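Local coordinates for DNA polymerase III subunit beta (Helicobacter pylori 26695, PDB 4S3I), which encircles DNA as a sliding ring and tethers DNA polymerases and other proteins to it, making replication processive, at residues Thr169-Gly174 and Tyr182-Lys187; Thr283-Asn288 and Glu315-Leu320. All coordinates share one frame; numbering follows the deposited sequence.

Interaction 1 (Thr169-Gly174 and Tyr182-Lys187); sequences TLSVVG and YTQLEK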
# COMPACT_ATOMS: atom_id res chain seq x y z
N THR A 169 16.43 -25.08 -27.74
CA THR A 169 16.69 -24.24 -26.58
C THR A 169 16.11 -22.86 -26.78
O THR A 169 16.16 -22.30 -27.88
CB THR A 169 18.20 -24.13 -26.23
OG1 THR A 169 18.85 -23.25 -27.15
CG2 THR A 169 18.87 -25.49 -26.23
N LEU A 170 15.54 -22.33 -25.71
CA LEU A 170 15.03 -20.98 -25.70
C LEU A 170 15.85 -20.20 -24.69
O LEU A 170 15.93 -20.58 -23.51
CB LEU A 170 13.56 -20.97 -25.29
CG LEU A 170 12.94 -19.62 -24.93
CD1 LEU A 170 13.01 -18.66 -26.12
CD2 LEU A 170 11.51 -19.81 -24.47
N SER A 171 16.49 -19.13 -25.14
CA SER A 171 17.24 -18.27 -24.23
C SER A 171 16.41 -17.04 -23.90
O SER A 171 15.76 -16.46 -24.78
CB SER A 171 18.58 -17.86 -24.83
OG SER A 171 19.34 -19.00 -25.20
N VAL A 172 16.45 -16.65 -22.64
CA VAL A 172 15.69 -15.51 -22.14
C VAL A 172 16.68 -14.56 -21.49
O VAL A 172 17.46 -14.97 -20.63
CB VAL A 172 14.60 -15.97 -21.16
CG1 VAL A 172 13.77 -14.80 -20.71
CG2 VAL A 172 13.70 -17.03 -21.79
N VAL A 173 16.68 -13.31 -21.95
CA VAL A 173 17.71 -12.33 -21.56
C VAL A 173 17.11 -10.96 -21.30
O VAL A 173 16.28 -10.47 -22.08
CB VAL A 173 18.77 -12.15 -22.67
CG1 VAL A 173 19.93 -11.30 -22.18
CG2 VAL A 173 19.28 -13.50 -23.17
N GLY A 174 17.52 -10.33 -20.20
CA GLY A 174 17.20 -8.93 -19.96
C GLY A 174 18.48 -8.19 -19.61
O GLY A 174 19.39 -8.77 -19.01
N TYR A 182 20.31 -13.71 -17.65
CA TYR A 182 19.97 -14.63 -18.73
C TYR A 182 19.67 -16.01 -18.21
O TYR A 182 20.04 -16.37 -17.08
CB TYR A 182 21.10 -14.70 -19.76
CG TYR A 182 22.38 -15.30 -19.21
CD1 TYR A 182 23.35 -14.50 -18.63
CD2 TYR A 182 22.62 -16.67 -19.30
CE1 TYR A 182 24.52 -15.04 -18.13
CE2 TYR A 182 23.79 -17.22 -18.81
CZ TYR A 182 24.73 -16.39 -18.22
OH TYR A 182 25.90 -16.92 -17.73
N THR A 183 19.01 -16.80 -19.04
CA THR A 183 18.84 -18.21 -18.75
C THR A 183 18.72 -18.93 -20.06
O THR A 183 18.29 -18.35 -21.08
CB THR A 183 17.63 -18.49 -17.86
OG1 THR A 183 17.63 -19.87 -17.47
CG2 THR A 183 16.32 -18.18 -18.59
N GLN A 184 19.11 -20.19 -20.05
CA GLN A 184 18.97 -21.01 -21.23
C GLN A 184 18.05 -22.17 -20.86
O GLN A 184 18.34 -22.94 -19.93
CB GLN A 184 20.34 -21.49 -21.73
CG GLN A 184 20.35 -21.91 -23.19
CD GLN A 184 21.72 -21.77 -23.83
OE1 GLN A 184 22.11 -20.67 -24.26
NE2 GLN A 184 22.46 -22.87 -23.91
N LEU A 185 16.92 -22.27 -21.56
CA LEU A 185 15.95 -23.33 -21.29
C LEU A 185 16.11 -24.42 -22.34
O LEU A 185 15.81 -24.21 -23.52
CB LEU A 185 14.53 -22.78 -21.31
CG LEU A 185 14.33 -21.57 -20.39
CD1 LEU A 185 13.03 -20.85 -20.73
CD2 LEU A 185 14.32 -22.02 -18.96
N GLU A 186 16.57 -25.59 -21.92
CA GLU A 186 16.84 -26.66 -22.87
C GLU A 186 15.69 -27.65 -22.94
O GLU A 186 14.78 -27.62 -22.10
CB GLU A 186 18.16 -27.35 -22.54
CG GLU A 186 19.36 -26.42 -22.65
CD GLU A 186 20.68 -27.18 -22.72
OE1 GLU A 186 21.59 -26.72 -23.45
OE2 GLU A 186 20.80 -28.22 -22.04
N LYS A 187 15.75 -28.52 -23.95
CA LYS A 187 14.74 -29.55 -24.16
C LYS A 187 13.34 -28.96 -24.25
O LYS A 187 12.39 -29.43 -23.62
CB LYS A 187 14.84 -30.64 -23.08
CG LYS A 187 16.29 -31.03 -22.81
CD LYS A 187 16.43 -32.44 -22.23
CE LYS A 187 17.90 -32.86 -22.21
NZ LYS A 187 18.12 -34.23 -21.67
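Leu170 and Leu185, with Val172 and Thr183, form the hydrogen-bonded pairs of an antiparallel strand contact, the body of a beta hairpin in the central domain. The strand axes approach to 4.6 Å and run at 167° to each other. Each of the two pairs is closed by two backbone bonds: Leu170 N to Leu185 O is 2.9 Å and Leu185 N to Leu170 O 2.8 Å, while Val172 N to Thr183 O is 3.0 Å. The return bond from Thr183 N to Val172 O is the most bent, with 145° at the hydrogen. Leu170 and Leu185 lie side by side, CD2 of Leu170 4.2 Å from CD1 of Leu185, and the same CD1 also touches Val172 CG2, 4.0 Å away. Helix 135-143 covers this largely apolar face through Leu136, Ala139, Ile143 and Phe135, the sheet-on-helix layering of the domain that recurs around a sliding DNA ring. Thr183 turns its methyl to Val172 CB, leaving OG1, anti to the backbone N (chi1 -172°), to bond Lys366 O. On the reverse face Ser171 and Gln184 make a non-hydrogen-bonded pair; OG of Ser171 and OE1 of Gln184 are 3.4 Å apart, at best a weak bond that is not settled. There Val173 CG2 rests on Tyr182 CB, and Tyr247 packs against Val173, Tyr182 and Gln184. At the open end, the methyl of Thr169 runs alongside Glu186, CG2 to CG 3.7 Å.

Interaction 2 (Thr283-Asn288 and Glu315-Leu320); sequences TLEKNN and EKAFHL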
# COMPACT_ATOMS: atom_id res chain seq x y z
N THR A 283 34.90 -7.76 0.96
CA THR A 283 36.24 -8.31 1.10
C THR A 283 36.16 -9.78 1.39
O THR A 283 35.63 -10.19 2.43
CB THR A 283 37.02 -7.64 2.24
OG1 THR A 283 37.15 -6.23 2.00
CG2 THR A 283 38.41 -8.28 2.35
N LEU A 284 36.70 -10.59 0.48
CA LEU A 284 36.70 -12.04 0.68
C LEU A 284 38.06 -12.52 1.20
O LEU A 284 39.10 -12.19 0.62
CB LEU A 284 36.34 -12.75 -0.62
CG LEU A 284 34.89 -12.54 -1.04
CD1 LEU A 284 34.64 -13.17 -2.38
CD2 LEU A 284 33.96 -13.14 0.01
N GLU A 285 38.03 -13.27 2.29
CA GLU A 285 39.21 -13.92 2.85
C GLU A 285 38.93 -15.40 2.91
O GLU A 285 37.82 -15.82 2.56
CB GLU A 285 39.53 -13.40 4.25
CG GLU A 285 40.28 -12.09 4.28
CD GLU A 285 40.36 -11.48 5.68
OE1 GLU A 285 39.86 -12.11 6.64
OE2 GLU A 285 40.90 -10.36 5.80
N LYS A 286 39.89 -16.18 3.38
CA LYS A 286 39.73 -17.63 3.34
C LYS A 286 38.52 -18.12 4.13
O LYS A 286 37.77 -18.97 3.67
CB LYS A 286 41.00 -18.36 3.78
CG LYS A 286 40.85 -19.87 3.67
CD LYS A 286 42.13 -20.62 4.00
CE LYS A 286 41.81 -22.07 4.36
NZ LYS A 286 40.83 -22.14 5.48
N ASN A 287 38.32 -17.55 5.32
CA ASN A 287 37.20 -17.98 6.15
C ASN A 287 36.33 -16.83 6.62
O ASN A 287 35.67 -16.94 7.65
CB ASN A 287 37.68 -18.79 7.36
CG ASN A 287 38.31 -20.10 6.97
OD1 ASN A 287 39.54 -20.20 6.88
ND2 ASN A 287 37.48 -21.12 6.73
N ASN A 288 36.32 -15.74 5.86
CA ASN A 288 35.52 -14.58 6.24
C ASN A 288 35.07 -13.74 5.05
O ASN A 288 35.78 -13.62 4.05
CB ASN A 288 36.31 -13.68 7.22
CG ASN A 288 36.01 -14.01 8.67
OD1 ASN A 288 36.68 -14.86 9.29
ND2 ASN A 288 35.01 -13.34 9.23
N GLU A 315 44.45 -16.92 -1.21
CA GLU A 315 45.72 -16.87 -0.49
C GLU A 315 45.99 -15.47 0.04
O GLU A 315 47.00 -15.22 0.69
CB GLU A 315 46.88 -17.36 -1.37
CG GLU A 315 47.56 -18.62 -0.84
CD GLU A 315 48.18 -18.43 0.54
OE1 GLU A 315 47.58 -18.88 1.53
OE2 GLU A 315 49.28 -17.83 0.62
N LYS A 316 45.06 -14.56 -0.24
CA LYS A 316 45.16 -13.17 0.16
C LYS A 316 43.84 -12.48 -0.18
O LYS A 316 43.24 -12.78 -1.21
CB LYS A 316 46.31 -12.47 -0.57
CG LYS A 316 46.18 -12.51 -2.09
CD LYS A 316 47.36 -11.85 -2.78
CE LYS A 316 47.18 -11.81 -4.29
NZ LYS A 316 46.17 -10.79 -4.70
N ALA A 317 43.41 -11.56 0.68
CA ALA A 317 42.09 -10.93 0.56
C ALA A 317 41.72 -10.44 -0.85
O ALA A 317 42.53 -9.81 -1.54
CB ALA A 317 41.95 -9.79 1.58
N PHE A 318 40.50 -10.76 -1.28
CA PHE A 318 39.98 -10.29 -2.56
C PHE A 318 38.99 -9.15 -2.27
O PHE A 318 38.05 -9.33 -1.48
CB PHE A 318 39.30 -11.44 -3.30
CG PHE A 318 38.74 -11.07 -4.65
CD1 PHE A 318 39.58 -10.95 -5.76
CD2 PHE A 318 37.37 -10.89 -4.82
CE1 PHE A 318 39.06 -10.62 -7.02
CE2 PHE A 318 36.84 -10.56 -6.07
CZ PHE A 318 37.69 -10.42 -7.17
N HIS A 319 39.20 -8.00 -2.88
CA HIS A 319 38.34 -6.85 -2.66
C HIS A 319 37.48 -6.56 -3.89
O HIS A 319 38.01 -6.47 -5.01
CB HIS A 319 39.16 -5.62 -2.30
CG HIS A 319 40.06 -5.81 -1.12
ND1 HIS A 319 39.61 -5.73 0.18
CD2 HIS A 319 41.39 -6.08 -1.05
CE1 HIS A 319 40.62 -5.94 1.01
NE2 HIS A 319 41.71 -6.16 0.29
N LEU A 320 36.18 -6.40 -3.69
CA LEU A 320 35.24 -6.16 -4.80
C LEU A 320 34.22 -5.06 -4.47
O LEU A 320 33.50 -5.16 -3.47
CB LEU A 320 34.52 -7.45 -5.18
CG LEU A 320 33.57 -7.39 -6.37
CD1 LEU A 320 34.36 -7.19 -7.67
CD2 LEU A 320 32.71 -8.65 -6.44
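Thr283 and His319 stand side by side on one face of the strands, joined by a hydrogen bond of 3.1 Å between Thr283 OG1 and His319 ND1; either atom could be the donor. The hydroxyl meets the imidazole at its edge, near the ring plane. With CG2 of Thr283 anti to the backbone N (OG1 at chi1 -60°), the methyl also reaches the ring, 3.5 Å from His319 CE1. Ala317 CB fills in beside this pair, 3.9 Å from Thr283 CG2 and equally far from Glu285 CG. Two nearly straight backbone bonds fix the register: Leu284 N to Phe318 O, 2.7 Å and 165° at the hydrogen, and Phe318 N to Leu284 O, 2.8 Å and 166°. This pairing lays strand 318-323 along strand 279-284, at the edge of an antiparallel sheet that has four strands within this chain, in the C-terminal domain. Beyond Leu284 the chain turns back into strand 288-293, the turn being closed by Glu285 N bonding Asn288 O at 2.9 Å. On the face away from His319, Leu284 is covered by Leu312, Ile314 and Leu341, and Phe318 packs on Cys343. Asn287 ND2 holds the turn to Ile308 O.

In the fold
Interactions 1 and 2 both pair antiparallel strands, but in different domains and with no shared element; their centres are 33 Å apart and their nearest atoms about 16 Å. Interaction 1 is largely buried, with 449 Å² lost between its segments, and joins two inner strands of a sheet that continues into the C-terminal domain through strand 368-371. Its helix-facing side is aliphatic apart from Thr183. Interaction 2 is only partly buried, loses 264 Å², and adds an edge strand. It has two cross-strand backbone bonds against four in interaction 1, and its side-chain hydrogen bond is polar, at an exposed histidine, whereas the serine-glutamine contact of 169-174 with 182-187 is weak and unsettled.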